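Local atomic coordinates of putative pectin lyase (Geobacillus virus E2, PDB entry 7CHU), a protein that serves as a tailspike of a deep-sea thermophilic bacteriophage and, with its pectate lyase-like fold, probably binds or cleaves host surface polysaccharide. Residues Gly154-Glu159 and Asp185-Ser190; Lys123-Ile128 and Lys148-Asn153; Ala208-Tyr213 and Gly239-Asn244. All blocks are in the same frame, centred on the assembly; numbering follows the deposited sequence.

Interaction 1: Gly154-Glu159 and Asp185-Ser190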
ATOM      1  N   GLY A 154     -17.467 -30.962   6.332  1.00 19.94           N
ATOM      2  CA  GLY A 154     -16.566 -30.359   5.373  1.00 18.20           C
ATOM      3  C   GLY A 154     -17.181 -29.278   4.507  1.00 21.82           C
ATOM      4  O   GLY A 154     -16.472 -28.701   3.676  1.00 20.50           O
ATOM      5  N   ASN A 155     -18.469 -28.978   4.673  1.00 19.20           N
ATOM      6  CA  ASN A 155     -19.104 -27.928   3.891  1.00 19.65           C
ATOM      7  C   ASN A 155     -18.707 -26.551   4.404  1.00 18.12           C
ATOM      8  O   ASN A 155     -18.275 -26.405   5.550  1.00 15.21           O
ATOM      9  CB  ASN A 155     -20.629 -28.053   3.943  1.00 16.73           C
ATOM     10  CG  ASN A 155     -21.186 -28.927   2.820  1.00 20.85           C
ATOM     11  OD1 ASN A 155     -20.476 -29.274   1.875  1.00 20.13           O
ATOM     12  ND2 ASN A 155     -22.459 -29.288   2.928  1.00 18.54           N
ATOM     13  N   PRO A 156     -18.863 -25.521   3.577  1.00 18.27           N
ATOM     14  CA  PRO A 156     -18.614 -24.153   4.047  1.00 17.90           C
ATOM     15  C   PRO A 156     -19.785 -23.613   4.855  1.00 17.79           C
ATOM     16  O   PRO A 156     -20.915 -24.087   4.740  1.00 17.52           O
ATOM     17  CB  PRO A 156     -18.426 -23.358   2.752  1.00 14.18           C
ATOM     18  CG  PRO A 156     -19.120 -24.160   1.691  1.00 17.72           C
ATOM     19  CD  PRO A 156     -18.989 -25.597   2.107  1.00 16.30           C
ATOM     20  N   VAL A 157     -19.482 -22.623   5.702  1.00 15.14           N
ATOM     21  CA  VAL A 157     -20.535 -21.891   6.404  1.00 16.50           C
ATOM     22  C   VAL A 157     -21.294 -21.018   5.416  1.00 18.08           C
ATOM     23  O   VAL A 157     -22.526 -21.082   5.318  1.00 15.89           O
ATOM     24  CB  VAL A 157     -19.944 -21.050   7.552  1.00 16.25           C
ATOM     25  CG1 VAL A 157     -21.045 -20.307   8.283  1.00 17.58           C
ATOM     26  CG2 VAL A 157     -19.211 -21.918   8.531  1.00 19.15           C
ATOM     27  N   PHE A 158     -20.561 -20.219   4.636  1.00 14.82           N
ATOM     28  CA  PHE A 158     -21.124 -19.427   3.547  1.00 16.90           C
ATOM     29  C   PHE A 158     -20.518 -19.926   2.245  1.00 17.79           C
ATOM     30  O   PHE A 158     -19.302 -19.820   2.054  1.00 13.87           O
ATOM     31  CB  PHE A 158     -20.810 -17.935   3.710  1.00 15.15           C
ATOM     32  CG  PHE A 158     -21.522 -17.275   4.843  1.00 16.94           C
ATOM     33  CD1 PHE A 158     -22.908 -17.335   4.945  1.00 18.64           C
ATOM     34  CD2 PHE A 158     -20.809 -16.556   5.793  1.00 18.33           C
ATOM     35  CE1 PHE A 158     -23.564 -16.699   5.988  1.00 21.22           C
ATOM     36  CE2 PHE A 158     -21.458 -15.918   6.831  1.00 18.93           C
ATOM     37  CZ  PHE A 158     -22.831 -15.990   6.938  1.00 16.09           C
ATOM     38  N   GLU A 159     -21.371 -20.389   1.327  1.00 13.74           N
ATOM     39  CA  GLU A 159     -20.962 -20.780  -0.016  1.00 15.17           C
ATOM     40  C   GLU A 159     -21.449 -19.729  -1.011  1.00 17.21           C
ATOM     41  O   GLU A 159     -22.664 -19.567  -1.203  1.00 17.17           O
ATOM     42  CB  GLU A 159     -21.519 -22.170  -0.375  1.00 14.78           C
ATOM     43  CG  GLU A 159     -20.963 -22.719  -1.701  1.00 16.65           C
ATOM     44  CD  GLU A 159     -21.672 -24.009  -2.207  1.00 22.88           C
ATOM     45  OE1 GLU A 159     -22.897 -24.172  -2.008  1.00 27.01           O
ATOM     46  OE2 GLU A 159     -21.003 -24.857  -2.835  1.00 27.43           O
ATOM     47  N   ASP A 185     -15.007 -29.508  11.475  1.00 18.84           N
ATOM     48  CA  ASP A 185     -14.603 -29.764  10.087  1.00 20.05           C
ATOM     49  C   ASP A 185     -15.574 -29.062   9.141  1.00 20.61           C
ATOM     50  O   ASP A 185     -16.506 -29.658   8.584  1.00 19.98           O
ATOM     51  CB  ASP A 185     -14.533 -31.256   9.796  1.00 22.62           C
ATOM     52  CG  ASP A 185     -14.022 -31.552   8.401  1.00 24.57           C
ATOM     53  OD1 ASP A 185     -13.612 -30.613   7.669  1.00 21.97           O
ATOM     54  OD2 ASP A 185     -14.033 -32.738   8.030  1.00 29.57           O
ATOM     55  N   CYS A 186     -15.338 -27.759   8.964  1.00 16.38           N
ATOM     56  CA  CYS A 186     -16.091 -26.916   8.041  1.00 17.10           C
ATOM     57  C   CYS A 186     -15.125 -25.948   7.372  1.00 14.66           C
ATOM     58  O   CYS A 186     -14.055 -25.654   7.908  1.00 14.15           O
ATOM     59  CB  CYS A 186     -17.226 -26.157   8.743  1.00 15.35           C
ATOM     60  SG  CYS A 186     -16.643 -24.931   9.959  1.00 20.96           S
ATOM     61  N   ILE A 187     -15.487 -25.491   6.172  1.00 13.50           N
ATOM     62  CA  ILE A 187     -14.835 -24.362   5.518  1.00 12.81           C
ATOM     63  C   ILE A 187     -15.512 -23.090   6.028  1.00 13.44           C
ATOM     64  O   ILE A 187     -16.726 -23.069   6.213  1.00 15.84           O
ATOM     65  CB  ILE A 187     -14.938 -24.487   3.985  1.00 13.84           C
ATOM     66  CG1 ILE A 187     -14.167 -25.730   3.494  1.00 18.91           C
ATOM     67  CG2 ILE A 187     -14.451 -23.181   3.282  1.00 12.31           C
ATOM     68  CD1 ILE A 187     -14.563 -26.182   2.094  1.00 18.60           C
ATOM     69  N   GLY A 188     -14.741 -22.041   6.290  1.00 16.61           N
ATOM     70  CA  GLY A 188     -15.377 -20.825   6.761  1.00 14.37           C
ATOM     71  C   GLY A 188     -16.178 -20.175   5.663  1.00 13.73           C
ATOM     72  O   GLY A 188     -17.393 -19.991   5.782  1.00 15.56           O
ATOM     73  N   VAL A 189     -15.505 -19.839   4.569  1.00 12.86           N
ATOM     74  CA  VAL A 189     -16.121 -19.158   3.439  1.00 14.08           C
ATOM     75  C   VAL A 189     -15.590 -19.815   2.184  1.00 13.58           C
ATOM     76  O   VAL A 189     -14.375 -20.016   2.055  1.00 14.99           O
ATOM     77  CB  VAL A 189     -15.797 -17.647   3.414  1.00 16.52           C
ATOM     78  CG1 VAL A 189     -16.323 -16.999   2.127  1.00 12.91           C
ATOM     79  CG2 VAL A 189     -16.326 -16.953   4.663  1.00 15.32           C
ATOM     80  N   SER A 190     -16.488 -20.139   1.263  1.00 13.95           N
ATOM     81  CA  SER A 190     -16.132 -20.695  -0.034  1.00 13.19           C
ATOM     82  C   SER A 190     -16.554 -19.740  -1.133  1.00 13.80           C
ATOM     83  O   SER A 190     -17.718 -19.323  -1.176  1.00 14.72           O
ATOM     84  CB  SER A 190     -16.804 -22.052  -0.250  1.00 16.31           C
ATOM     85  OG  SER A 190     -16.341 -22.653  -1.442  1.00 17.54           O
TER
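The backbone N of V157 lies 2.8 Å from I187 O and also makes a long, weak bond to G188 O, so one donor spans two successive carbonyls of the neighbouring chain. The two segments belong to consecutive coils of a right-handed parallel beta-helix, the fold of the pectate lyase-like family, and run side by side in parallel register through a corner of the coil at V157-F158 and G188. Ahead of the corner, G154 N donates to D185 O (2.8 Å) and I187 N to N155 O; the latter donor stands well above the carbonyl plane. Beyond it, S190 N reaches F158 O almost straight (N-H...O 174°), while F158 N gives G188 O a second weak bond.

P156, I187 and S190 pack on one face of the paired strands. The P156 ring carbons CB and CG both rest on S190 CB, and P156 CB lies 3.9 Å from I187 CB. I187 sends CG1 back beside its own backbone N (chi1 -64°), which carries CD1 to within 3.5 Å of G154 O. On the inward side, V157 CG2 faces C186 SG at 4.2 Å, and V157 and F158 continue onto I179 of the strand 177-180, filling the interior of the coil.

The charged ends find partners on the coils before and after. E159 OE1 forms a salt bridge with K127 of the preceding coil, and D185 OD1 accepts from N209 ND2 of the following one. G154 has a positive phi (82°), at which a CB would be jammed against the carbonyl O of the residue before. Close to this glycine, the D185 carboxylate, anti to its own N, brings OD1 to 3.7 Å from G154 CA.

Interaction 2: Lys123-Ile128 and Lys148-Asn153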
ATOM      1  N   LYS A 123     -25.760 -19.188  15.586  1.00 14.73           N
ATOM      2  CA  LYS A 123     -25.467 -20.608  15.424  1.00 20.82           C
ATOM      3  C   LYS A 123     -25.924 -21.066  14.045  1.00 18.76           C
ATOM      4  O   LYS A 123     -27.092 -20.901  13.689  1.00 17.05           O
ATOM      5  CB  LYS A 123     -26.158 -21.431  16.505  1.00 19.03           C
ATOM      6  CG  LYS A 123     -25.828 -22.907  16.387  1.00 22.70           C
ATOM      7  CD  LYS A 123     -26.100 -23.635  17.683  1.00 29.27           C
ATOM      8  CE  LYS A 123     -27.461 -24.267  17.655  1.00 29.99           C
ATOM      9  NZ  LYS A 123     -27.648 -25.218  18.797  1.00 43.98           N
ATOM     10  N   VAL A 124     -25.007 -21.632  13.262  1.00 18.96           N
ATOM     11  CA  VAL A 124     -25.300 -22.100  11.910  1.00 16.42           C
ATOM     12  C   VAL A 124     -24.910 -23.568  11.827  1.00 19.52           C
ATOM     13  O   VAL A 124     -23.775 -23.928  12.163  1.00 15.36           O
ATOM     14  CB  VAL A 124     -24.555 -21.271  10.846  1.00 15.14           C
ATOM     15  CG1 VAL A 124     -24.613 -21.988   9.490  1.00 15.04           C
ATOM     16  CG2 VAL A 124     -25.168 -19.881  10.734  1.00 18.28           C
ATOM     17  N   THR A 125     -25.850 -24.412  11.376  1.00 18.68           N
ATOM     18  CA  THR A 125     -25.690 -25.860  11.439  1.00 20.95           C
ATOM     19  C   THR A 125     -25.590 -26.526  10.077  1.00 20.44           C
ATOM     20  O   THR A 125     -25.344 -27.734  10.016  1.00 16.90           O
ATOM     21  CB  THR A 125     -26.856 -26.507  12.209  1.00 18.71           C
ATOM     22  OG1 THR A 125     -28.088 -26.248  11.523  1.00 19.19           O
ATOM     23  CG2 THR A 125     -26.942 -25.939  13.626  1.00 19.77           C
ATOM     24  N   SER A 126     -25.785 -25.789   8.993  1.00 17.61           N
ATOM     25  CA  SER A 126     -25.582 -26.346   7.673  1.00 18.22           C
ATOM     26  C   SER A 126     -25.294 -25.197   6.724  1.00 16.94           C
ATOM     27  O   SER A 126     -25.522 -24.026   7.041  1.00 16.27           O
ATOM     28  CB  SER A 126     -26.782 -27.177   7.197  1.00 25.91           C
ATOM     29  OG  SER A 126     -27.905 -26.371   6.909  1.00 22.65           O
ATOM     30  N   LYS A 127     -24.780 -25.567   5.557  1.00 14.61           N
ATOM     31  CA  LYS A 127     -24.245 -24.623   4.588  1.00 17.83           C
ATOM     32  C   LYS A 127     -25.292 -23.579   4.216  1.00 19.12           C
ATOM     33  O   LYS A 127     -26.449 -23.917   3.942  1.00 16.10           O
ATOM     34  CB  LYS A 127     -23.794 -25.402   3.355  1.00 19.95           C
ATOM     35  CG  LYS A 127     -23.319 -24.558   2.200  1.00 22.46           C
ATOM     36  CD  LYS A 127     -22.950 -25.440   0.988  1.00 21.85           C
ATOM     37  CE  LYS A 127     -24.142 -26.204   0.402  1.00 27.50           C
ATOM     38  NZ  LYS A 127     -23.772 -26.811  -0.921  1.00 22.35           N
ATOM     39  N   ILE A 128     -24.880 -22.311   4.210  1.00 13.88           N
ATOM     40  CA  ILE A 128     -25.701 -21.195   3.743  1.00 15.65           C
ATOM     41  C   ILE A 128     -25.175 -20.753   2.387  1.00 16.83           C
ATOM     42  O   ILE A 128     -23.983 -20.463   2.246  1.00 16.23           O
ATOM     43  CB  ILE A 128     -25.689 -20.034   4.754  1.00 16.90           C
ATOM     44  CG1 ILE A 128     -26.451 -20.442   6.028  1.00 16.91           C
ATOM     45  CG2 ILE A 128     -26.312 -18.774   4.133  1.00 14.45           C
ATOM     46  CD1 ILE A 128     -26.219 -19.502   7.198  1.00 19.49           C
ATOM     47  N   LYS A 148     -21.322 -18.806  14.417  1.00 18.06           N
ATOM     48  CA  LYS A 148     -20.750 -19.951  15.115  1.00 17.90           C
ATOM     49  C   LYS A 148     -21.184 -21.236  14.416  1.00 17.78           C
ATOM     50  O   LYS A 148     -22.351 -21.629  14.493  1.00 15.89           O
ATOM     51  CB  LYS A 148     -21.174 -19.974  16.580  1.00 19.04           C
ATOM     52  CG  LYS A 148     -20.702 -18.748  17.367  1.00 23.77           C
ATOM     53  CD  LYS A 148     -19.360 -18.921  18.022  1.00 25.75           C
ATOM     54  CE  LYS A 148     -19.075 -17.769  18.996  1.00 33.79           C
ATOM     55  NZ  LYS A 148     -17.693 -17.860  19.561  1.00 32.47           N
ATOM     56  N   SER A 149     -20.250 -21.903  13.757  1.00 18.73           N
ATOM     57  CA  SER A 149     -20.586 -23.088  12.968  1.00 17.94           C
ATOM     58  C   SER A 149     -20.585 -24.340  13.824  1.00 15.52           C
ATOM     59  O   SER A 149     -19.700 -24.530  14.662  1.00 17.73           O
ATOM     60  CB  SER A 149     -19.582 -23.274  11.830  1.00 17.60           C
ATOM     61  OG  SER A 149     -19.961 -24.351  10.982  1.00 18.64           O
ATOM     62  N   THR A 150     -21.544 -25.230  13.568  1.00 20.81           N
ATOM     63  CA  THR A 150     -21.464 -26.606  14.045  1.00 18.12           C
ATOM     64  C   THR A 150     -21.334 -27.582  12.888  1.00 20.57           C
ATOM     65  O   THR A 150     -21.538 -28.785  13.076  1.00 22.93           O
ATOM     66  CB  THR A 150     -22.690 -26.989  14.879  1.00 21.27           C
ATOM     67  OG1 THR A 150     -23.825 -27.099  14.011  1.00 21.99           O
ATOM     68  CG2 THR A 150     -22.970 -25.945  15.971  1.00 20.12           C
ATOM     69  N   ILE A 151     -21.043 -27.083  11.691  1.00 19.52           N
ATOM     70  CA  ILE A 151     -20.916 -27.938  10.517  1.00 21.53           C
ATOM     71  C   ILE A 151     -19.670 -28.809  10.646  1.00 22.55           C
ATOM     72  O   ILE A 151     -18.567 -28.314  10.917  1.00 16.44           O
ATOM     73  CB  ILE A 151     -20.864 -27.079   9.248  1.00 19.32           C
ATOM     74  CG1 ILE A 151     -22.156 -26.269   9.109  1.00 17.06           C
ATOM     75  CG2 ILE A 151     -20.567 -27.923   8.022  1.00 18.27           C
ATOM     76  CD1 ILE A 151     -22.123 -25.326   7.926  1.00 18.12           C
ATOM     77  N   THR A 152     -19.839 -30.115  10.451  1.00 17.74           N
ATOM     78  CA  THR A 152     -18.723 -31.054  10.548  1.00 22.11           C
ATOM     79  C   THR A 152     -18.523 -31.898   9.299  1.00 17.72           C
ATOM     80  O   THR A 152     -17.670 -32.797   9.316  1.00 19.73           O
ATOM     81  CB  THR A 152     -18.911 -32.025  11.730  1.00 26.01           C
ATOM     82  OG1 THR A 152     -20.111 -32.787  11.528  1.00 25.80           O
ATOM     83  CG2 THR A 152     -18.977 -31.277  13.061  1.00 22.61           C
ATOM     84  N   ASN A 153     -19.286 -31.671   8.233  1.00 16.78           N
ATOM     85  CA  ASN A 153     -19.199 -32.526   7.054  1.00 20.17           C
ATOM     86  C   ASN A 153     -18.303 -31.938   5.977  1.00 20.72           C
ATOM     87  O   ASN A 153     -18.354 -32.385   4.821  1.00 18.61           O
ATOM     88  CB  ASN A 153     -20.590 -32.816   6.482  1.00 17.36           C
ATOM     89  CG  ASN A 153     -21.306 -31.545   6.057  1.00 20.69           C
ATOM     90  OD1 ASN A 153     -20.711 -30.464   6.032  1.00 16.80           O
ATOM     91  ND2 ASN A 153     -22.571 -31.662   5.732  1.00 17.61           N
TER
HETATM   92  O   HOH W   1     -24.325 -29.421  11.872  1.00 27.36           O
HETATM   93  O   HOH W   2     -24.117 -28.679   5.381  1.00 10.56           O
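K123-V124 and K148-S149 pair as parallel strands of adjacent beta-helix coils, with V124 N donating to K148 O (2.9 Å) and V124 O accepting from T150 N (2.9 Å). Past this short ladder both chains turn out of the strand and side chains take over. T150 and T125 lie alongside each other pointing the same way, the T125 methyl CG2 packing 3.3 Å from T150 OG1. I151 packs along the T125-S126 backbone: CG1 sits against T125 C, and an extended chain (chi2 176°) carries CD1 on to S126 C, 3.4 Å away, with V124 CG1 also near CD1. The I151 backbone N is held by S149 OG at 3.0 Å, an ST turn at the point where the chain leaves the strand. Water 1 ties the two turns together, donating to T125 O (2.7 Å) and to T150 O.

Outside the pair, T125 is tied by OG1 to D89 and by its backbone N to T91 at the start of helix 91-99, against which I128 also packs. K148 forms a salt bridge with D180 of strand 177-180 and touches S109 of a second subunit, while V124 and S149 both press on V157 of strand 156-160.

Interaction 3: Ala208-Tyr213 and Gly239-Asn244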
ATOM      1  N   ALA A 208     -11.583 -26.191  10.819  1.00 15.66           N
ATOM      2  CA  ALA A 208     -10.620 -27.283  10.657  1.00 17.19           C
ATOM      3  C   ALA A 208     -10.486 -27.753   9.207  1.00 18.55           C
ATOM      4  O   ALA A 208      -9.563 -28.518   8.889  1.00 18.15           O
ATOM      5  CB  ALA A 208     -10.993 -28.445  11.578  1.00 17.06           C
ATOM      6  N   ASN A 209     -11.364 -27.310   8.321  1.00 17.33           N
ATOM      7  CA  ASN A 209     -11.146 -27.443   6.888  1.00 16.74           C
ATOM      8  C   ASN A 209     -10.456 -26.154   6.423  1.00 15.05           C
ATOM      9  O   ASN A 209      -9.868 -25.442   7.239  1.00 16.83           O
ATOM     10  CB  ASN A 209     -12.476 -27.741   6.193  1.00 16.91           C
ATOM     11  CG  ASN A 209     -12.323 -28.609   4.959  1.00 17.98           C
ATOM     12  OD1 ASN A 209     -11.805 -28.161   3.937  1.00 16.77           O
ATOM     13  ND2 ASN A 209     -12.817 -29.844   5.033  1.00 18.53           N
ATOM     14  N   HIS A 210     -10.474 -25.846   5.128  1.00 17.13           N
ATOM     15  CA  HIS A 210      -9.906 -24.582   4.674  1.00 13.74           C
ATOM     16  C   HIS A 210     -10.617 -23.427   5.378  1.00 14.23           C
ATOM     17  O   HIS A 210     -11.813 -23.508   5.678  1.00 15.07           O
ATOM     18  CB  HIS A 210     -10.068 -24.417   3.161  1.00 11.73           C
ATOM     19  CG  HIS A 210      -9.424 -25.489   2.334  1.00 15.96           C
ATOM     20  ND1 HIS A 210      -8.092 -25.849   2.461  1.00 13.23           N
ATOM     21  CD2 HIS A 210      -9.921 -26.233   1.318  1.00 13.95           C
ATOM     22  CE1 HIS A 210      -7.812 -26.782   1.568  1.00 15.79           C
ATOM     23  NE2 HIS A 210      -8.900 -27.024   0.856  1.00 16.54           N
ATOM     24  N   GLY A 211      -9.879 -22.360   5.663  1.00 16.04           N
ATOM     25  CA  GLY A 211     -10.506 -21.186   6.251  1.00 15.27           C
ATOM     26  C   GLY A 211     -11.306 -20.477   5.184  1.00 13.44           C
ATOM     27  O   GLY A 211     -12.516 -20.287   5.310  1.00 16.77           O
ATOM     28  N   LEU A 212     -10.622 -20.099   4.114  1.00 12.67           N
ATOM     29  CA  LEU A 212     -11.224 -19.447   2.959  1.00 13.22           C
ATOM     30  C   LEU A 212     -10.821 -20.268   1.740  1.00 16.68           C
ATOM     31  O   LEU A 212      -9.630 -20.436   1.468  1.00 17.00           O
ATOM     32  CB  LEU A 212     -10.749 -17.992   2.859  1.00 15.06           C
ATOM     33  CG  LEU A 212     -11.085 -17.133   1.646  1.00 16.13           C
ATOM     34  CD1 LEU A 212     -12.600 -16.911   1.591  1.00 16.66           C
ATOM     35  CD2 LEU A 212     -10.339 -15.798   1.727  1.00 16.65           C
ATOM     36  N   TYR A 213     -11.796 -20.847   1.058  1.00 15.88           N
ATOM     37  CA  TYR A 213     -11.551 -21.622  -0.154  1.00 12.81           C
ATOM     38  C   TYR A 213     -11.950 -20.780  -1.353  1.00 12.14           C
ATOM     39  O   TYR A 213     -13.028 -20.161  -1.357  1.00 14.46           O
ATOM     40  CB  TYR A 213     -12.333 -22.942  -0.140  1.00 14.52           C
ATOM     41  CG  TYR A 213     -12.159 -23.746  -1.418  1.00 17.27           C
ATOM     42  CD1 TYR A 213     -10.998 -24.490  -1.645  1.00 16.31           C
ATOM     43  CD2 TYR A 213     -13.132 -23.743  -2.395  1.00 18.04           C
ATOM     44  CE1 TYR A 213     -10.832 -25.202  -2.811  1.00 17.12           C
ATOM     45  CE2 TYR A 213     -12.969 -24.456  -3.578  1.00 17.16           C
ATOM     46  CZ  TYR A 213     -11.819 -25.182  -3.771  1.00 19.10           C
ATOM     47  OH  TYR A 213     -11.651 -25.888  -4.937  1.00 21.14           O
ATOM     48  N   GLY A 239      -5.098 -22.127   5.521  1.00 13.91           N
ATOM     49  CA  GLY A 239      -5.793 -20.910   5.911  1.00 13.63           C
ATOM     50  C   GLY A 239      -6.587 -20.302   4.772  1.00 12.56           C
ATOM     51  O   GLY A 239      -7.781 -20.019   4.908  1.00 14.52           O
ATOM     52  N   VAL A 240      -5.934 -20.099   3.631  1.00 12.58           N
ATOM     53  CA  VAL A 240      -6.567 -19.667   2.383  1.00 11.97           C
ATOM     54  C   VAL A 240      -6.071 -20.603   1.292  1.00 14.34           C
ATOM     55  O   VAL A 240      -4.860 -20.784   1.143  1.00 16.90           O
ATOM     56  CB  VAL A 240      -6.214 -18.214   2.017  1.00 15.90           C
ATOM     57  CG1 VAL A 240      -6.911 -17.812   0.694  1.00 16.42           C
ATOM     58  CG2 VAL A 240      -6.608 -17.271   3.129  1.00 17.26           C
ATOM     59  N   TYR A 241      -6.986 -21.228   0.566  1.00 13.98           N
ATOM     60  CA  TYR A 241      -6.635 -22.156  -0.507  1.00 11.60           C
ATOM     61  C   TYR A 241      -7.158 -21.575  -1.814  1.00 12.66           C
ATOM     62  O   TYR A 241      -8.372 -21.387  -1.967  1.00 15.86           O
ATOM     63  CB  TYR A 241      -7.227 -23.538  -0.235  1.00 12.54           C
ATOM     64  CG  TYR A 241      -6.643 -24.672  -1.077  1.00 15.10           C
ATOM     65  CD1 TYR A 241      -7.086 -24.919  -2.387  1.00 16.65           C
ATOM     66  CD2 TYR A 241      -5.668 -25.511  -0.555  1.00 14.53           C
ATOM     67  CE1 TYR A 241      -6.530 -25.979  -3.157  1.00 16.59           C
ATOM     68  CE2 TYR A 241      -5.129 -26.567  -1.313  1.00 13.98           C
ATOM     69  CZ  TYR A 241      -5.557 -26.783  -2.599  1.00 17.86           C
ATOM     70  OH  TYR A 241      -5.010 -27.824  -3.308  1.00 19.32           O
ATOM     71  N   ILE A 242      -6.257 -21.269  -2.740  1.00 12.47           N
ATOM     72  CA  ILE A 242      -6.612 -20.627  -4.002  1.00 12.78           C
ATOM     73  C   ILE A 242      -6.349 -21.632  -5.120  1.00 16.15           C
ATOM     74  O   ILE A 242      -5.195 -21.984  -5.386  1.00 11.03           O
ATOM     75  CB  ILE A 242      -5.815 -19.329  -4.224  1.00 15.43           C
ATOM     76  CG1 ILE A 242      -6.112 -18.338  -3.079  1.00 13.15           C
ATOM     77  CG2 ILE A 242      -6.167 -18.754  -5.596  1.00 13.12           C
ATOM     78  CD1 ILE A 242      -5.066 -17.185  -2.871  1.00 14.74           C
ATOM     79  N   TYR A 243      -7.421 -22.092  -5.776  1.00 10.48           N
ATOM     80  CA  TYR A 243      -7.371 -23.138  -6.794  1.00 14.64           C
ATOM     81  C   TYR A 243      -7.736 -22.558  -8.162  1.00 13.70           C
ATOM     82  O   TYR A 243      -8.609 -21.695  -8.264  1.00 13.31           O
ATOM     83  CB  TYR A 243      -8.353 -24.262  -6.403  1.00 14.40           C
ATOM     84  CG  TYR A 243      -8.373 -25.501  -7.269  1.00 16.54           C
ATOM     85  CD1 TYR A 243      -7.198 -26.037  -7.803  1.00 14.42           C
ATOM     86  CD2 TYR A 243      -9.564 -26.167  -7.511  1.00 14.49           C
ATOM     87  CE1 TYR A 243      -7.223 -27.191  -8.593  1.00 14.39           C
ATOM     88  CE2 TYR A 243      -9.608 -27.319  -8.290  1.00 17.97           C
ATOM     89  CZ  TYR A 243      -8.435 -27.830  -8.828  1.00 17.16           C
ATOM     90  OH  TYR A 243      -8.466 -28.980  -9.589  1.00 19.26           O
ATOM     91  N   ASN A 244      -7.067 -23.001  -9.218  1.00 12.24           N
ATOM     92  CA  ASN A 244      -7.474 -22.476 -10.517  1.00 14.57           C
ATOM     93  C   ASN A 244      -8.758 -23.148 -11.021  1.00 15.52           C
ATOM     94  O   ASN A 244      -9.549 -22.503 -11.722  1.00 14.18           O
ATOM     95  CB  ASN A 244      -6.328 -22.581 -11.553  1.00 11.11           C
ATOM     96  CG  ASN A 244      -5.748 -24.003 -11.717  1.00 14.59           C
ATOM     97  OD1 ASN A 244      -5.927 -24.902 -10.895  1.00 13.85           O
ATOM     98  ND2 ASN A 244      -4.982 -24.169 -12.781  1.00 11.73           N
TER
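G239 O accepts hydrogen bonds from L212 N, at 3.0 Å across the contact, and from N227 ND2. One step on, L212 O takes the N-H of Y241 at 2.9 Å, nearly in line with the carbonyl (C=O...N 170°). V240 CA-H also approaches L212 O, so this oxygen meets both a strong donor and a weak one.

The H210 and Y241 rings meet obliquely, their planes 32° apart and their centroids separated by 4.5 Å. The CB of Y241 lies over the centre of the imidazole, 3.7 Å from its centroid, in a CH-pi contact, while H210 NE2 hangs over one face of the tyrosine ring toward its rim. H210 ND1 is bonded to the backbone N of H238, which fixes the rotation of the imidazole.

L212 pairs with V240 and Y213 with Y241 in parallel register, as in successive coils of a parallel beta-helix. L212 CD2 and V240 CG1 touch on the interior side, where V240 also packs on F255. On the opposite face from L212 and V240, with CG anti to the backbone N in both, Y213 and Y241 lie alongside, Y213 CE1 to Y241 CD1 at 3.8 Å, and Y241 in turn meets the nearly parallel ring of Y269. The hydroxyls of Y241 and Y213 hydrogen-bond to D271 and E215 respectively, and Y213 OH also lies 3.3 Å from Y243 CD2.

In the fold
From the N terminus, interaction 2 comes first, joining strand 120-124 to strand 145-149 one coil later, on one face of the beta-helix, together with the turns that follow them. After the turn at 150-155 the chain enters strand 156-160, so 148-159 serves both contacts. Interactions 1 and 3 lie on another face, along the row 156-160, 187-195, 212-215, 240-243. The three closures follow in series, none enclosing or crossing another. Interactions 1 and 2, centres about 8 Å apart, share backbone bonds from I128 to V157 and E159; interaction 1 meets interaction 3 through V189 O and Y213 N. Interactions 2 and 3 do not touch; the segments of interaction 1 lie between them.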